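Local structure of putative sugar binding protein (Geobacillus stearothermophilus, 6GUQ) at residues A[90-95]-A[116-121]. The protein probably serves as an extracellular sugar-binding protein, holding a single pyranose such as glucose or galactose between its two lobes. Numbering follows the deposited sequence.
With BGC (beta-D-glucopyranose), chain B.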
loop_
_atom_site.group_PDB
_atom_site.type_symbol
_atom_site.label_atom_id
_atom_site.label_comp_id
_atom_site.label_asym_id
_atom_site.label_seq_id
_atom_site.Cartn_x
_atom_site.Cartn_y
_atom_site.Cartn_z
ATOM N N GLY A 90 -19.976 11.866 2.212
ATOM C CA GLY A 90 -18.958 11.355 1.310
ATOM C C GLY A 90 -18.185 10.207 1.928
ATOM O O GLY A 90 -17.993 10.173 3.148
ATOM N N ILE A 91 -17.721 9.277 1.093
ATOM C CA ILE A 91 -17.044 8.067 1.544
ATOM C C ILE A 91 -15.671 8.001 0.890
ATOM O O ILE A 91 -15.558 8.123 -0.336
ATOM C CB ILE A 91 -17.871 6.813 1.216
ATOM C CG1 ILE A 91 -19.190 6.852 1.991
ATOM C CG2 ILE A 91 -17.079 5.553 1.520
ATOM C CD1 ILE A 91 -20.025 5.604 1.843
ATOM N N ILE A 92 -14.636 7.812 1.710
ATOM C CA ILE A 92 -13.254 7.656 1.259
ATOM C C ILE A 92 -12.814 6.226 1.554
ATOM O O ILE A 92 -12.827 5.792 2.714
ATOM C CB ILE A 92 -12.325 8.676 1.936
ATOM C CG1 ILE A 92 -12.843 10.092 1.686
ATOM C CG2 ILE A 92 -10.886 8.522 1.424
ATOM C CD1 ILE A 92 -12.054 11.166 2.407
ATOM N N THR A 93 -12.408 5.501 0.510
ATOM C CA THR A 93 -12.083 4.085 0.635
ATOM C C THR A 93 -11.088 3.676 -0.442
ATOM O O THR A 93 -10.988 4.312 -1.495
ATOM C CB THR A 93 -13.337 3.203 0.513
ATOM O OG1 THR A 93 -12.978 1.820 0.673
ATOM C CG2 THR A 93 -13.970 3.388 -0.854
ATOM N N GLN A 94 -10.381 2.577 -0.170
ATOM C CA GLN A 94 -9.649 1.853 -1.200
ATOM C C GLN A 94 -10.609 1.251 -2.216
ATOM O O GLN A 94 -11.729 0.853 -1.886
ATOM C CB GLN A 94 -8.835 0.693 -0.603
ATOM C CG GLN A 94 -7.503 1.011 0.030
ATOM C CD GLN A 94 -6.987 -0.193 0.862
ATOM O OE1 GLN A 94 -7.707 -0.716 1.720
ATOM N NE2 GLN A 94 -5.763 -0.642 0.586
ATOM N N GLY A 95 -10.136 1.130 -3.452
ATOM C CA GLY A 95 -10.865 0.399 -4.469
ATOM C C GLY A 95 -10.217 -0.947 -4.675
ATOM O O GLY A 95 -9.601 -1.213 -5.713
ATOM N N VAL A 116 -14.426 9.081 -2.979
ATOM C CA VAL A 116 -13.029 9.346 -3.312
ATOM C C VAL A 116 -12.227 8.096 -2.956
ATOM O O VAL A 116 -12.234 7.660 -1.799
ATOM C CB VAL A 116 -12.490 10.576 -2.564
ATOM C CG1 VAL A 116 -10.960 10.613 -2.620
ATOM C CG2 VAL A 116 -13.080 11.868 -3.126
ATOM N N THR A 117 -11.550 7.511 -3.942
ATOM C CA THR A 117 -10.646 6.406 -3.665
ATOM C C THR A 117 -9.335 6.920 -3.072
ATOM O O THR A 117 -8.865 8.016 -3.407
ATOM C CB THR A 117 -10.350 5.574 -4.919
ATOM O OG1 THR A 117 -9.900 6.412 -5.985
ATOM C CG2 THR A 117 -11.567 4.794 -5.359
ATOM N N ILE A 118 -8.749 6.111 -2.178
ATOM C CA ILE A 118 -7.505 6.441 -1.494
ATOM C C ILE A 118 -6.608 5.209 -1.515
ATOM O O ILE A 118 -7.089 4.081 -1.355
ATOM C CB ILE A 118 -7.766 6.936 -0.050
ATOM C CG1 ILE A 118 -6.503 7.526 0.566
ATOM C CG2 ILE A 118 -8.282 5.826 0.861
ATOM C CD1 ILE A 118 -6.785 8.305 1.856
ATOM N N ASP A 119 -5.308 5.426 -1.784
ATOM C CA ASP A 119 -4.249 4.416 -1.631
ATOM C C ASP A 119 -4.290 3.349 -2.728
ATOM O O ASP A 119 -3.248 2.962 -3.276
ATOM C CB ASP A 119 -4.339 3.796 -0.226
ATOM C CG ASP A 119 -3.418 2.592 -0.030
ATOM O OD1 ASP A 119 -3.838 1.463 -0.372
ATOM O OD2 ASP A 119 -2.289 2.775 0.482
ATOM N N THR A 120 -5.488 2.881 -3.067
ATOM C CA THR A 120 -5.699 1.903 -4.129
ATOM C C THR A 120 -6.889 2.360 -4.959
ATOM O O THR A 120 -7.987 2.530 -4.417
ATOM C CB THR A 120 -5.957 0.506 -3.545
ATOM O OG1 THR A 120 -4.922 0.178 -2.608
ATOM C CG2 THR A 120 -6.009 -0.541 -4.644
ATOM N N ASP A 121 -6.677 2.561 -6.263
ATOM C CA ASP A 121 -7.709 3.115 -7.131
ATOM C C ASP A 121 -8.544 2.004 -7.767
ATOM O O ASP A 121 -8.113 0.844 -7.873
ATOM C CB ASP A 121 -7.087 3.998 -8.227
ATOM C CG ASP A 121 -8.128 4.913 -8.945
ATOM O OD1 ASP A 121 -9.240 5.133 -8.392
ATOM O OD2 ASP A 121 -7.825 5.417 -10.062
HETATM C C2 BGC B . -0.355 -0.252 1.317
HETATM C C3 BGC B . -1.659 -0.424 2.017
HETATM C C4 BGC B . -1.628 -1.692 2.811
HETATM C C5 BGC B . -0.519 -1.671 3.838
HETATM C C6 BGC B . -0.499 -3.015 4.504
HETATM C C1 BGC B . 0.829 -0.302 2.269
HETATM O O1 BGC B . 1.968 -0.433 1.538
HETATM O O2 BGC B . -0.260 0.995 0.598
HETATM O O3 BGC B . -2.683 -0.645 1.023
HETATM O O4 BGC B . -2.842 -1.914 3.525
HETATM O O5 BGC B . 0.777 -1.466 3.196
HETATM O O6 BGC B . 0.368 -2.949 5.595
#
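Ile92 CG2 meets Ile118 CG2 at 3.8 Å in the tight part of the contact, on the face shared with Val116, where helix 269-284 covers the side chains. Strands 90-93 and 116-118 run side by side here, their axes 4.7 Å apart and 22° from parallel. Val116 N gives to Ile91 O and Thr93 N to Val116 O; one step on, Ile118 N bonds to Thr93 O. With helix 98-109 between them, the strands form a parallel beta-alpha-beta unit of the periplasmic binding protein fold, and the sugar lies beyond their C-terminal ends. There, Asp119 turns its carboxylate to the glucose by setting CG anti to the backbone N (chi1 172°). Asp119 OD2 accepts from glucose O2 at 2.7 Å and Asp119 OD1 from glucose O3 at 2.8 Å. Gln94 NE2 (3.0 Å) and Thr120 OG1 (2.8 Å) grip Asp119 OD1 from opposite faces of the carboxylate plane, which should fix its rotation; Glu38, which also hydrogen-bonds the sugar, accepts from Gln94 NE2. Buried Gly95 stays close, its N bonding to Thr120 O at 2.7 Å. The looser side is partly exposed Asp121: its CB points away from 90-95, and its OD1 accepts a hydrogen bond from Thr117 OG1 and forms a salt bridge with Arg127.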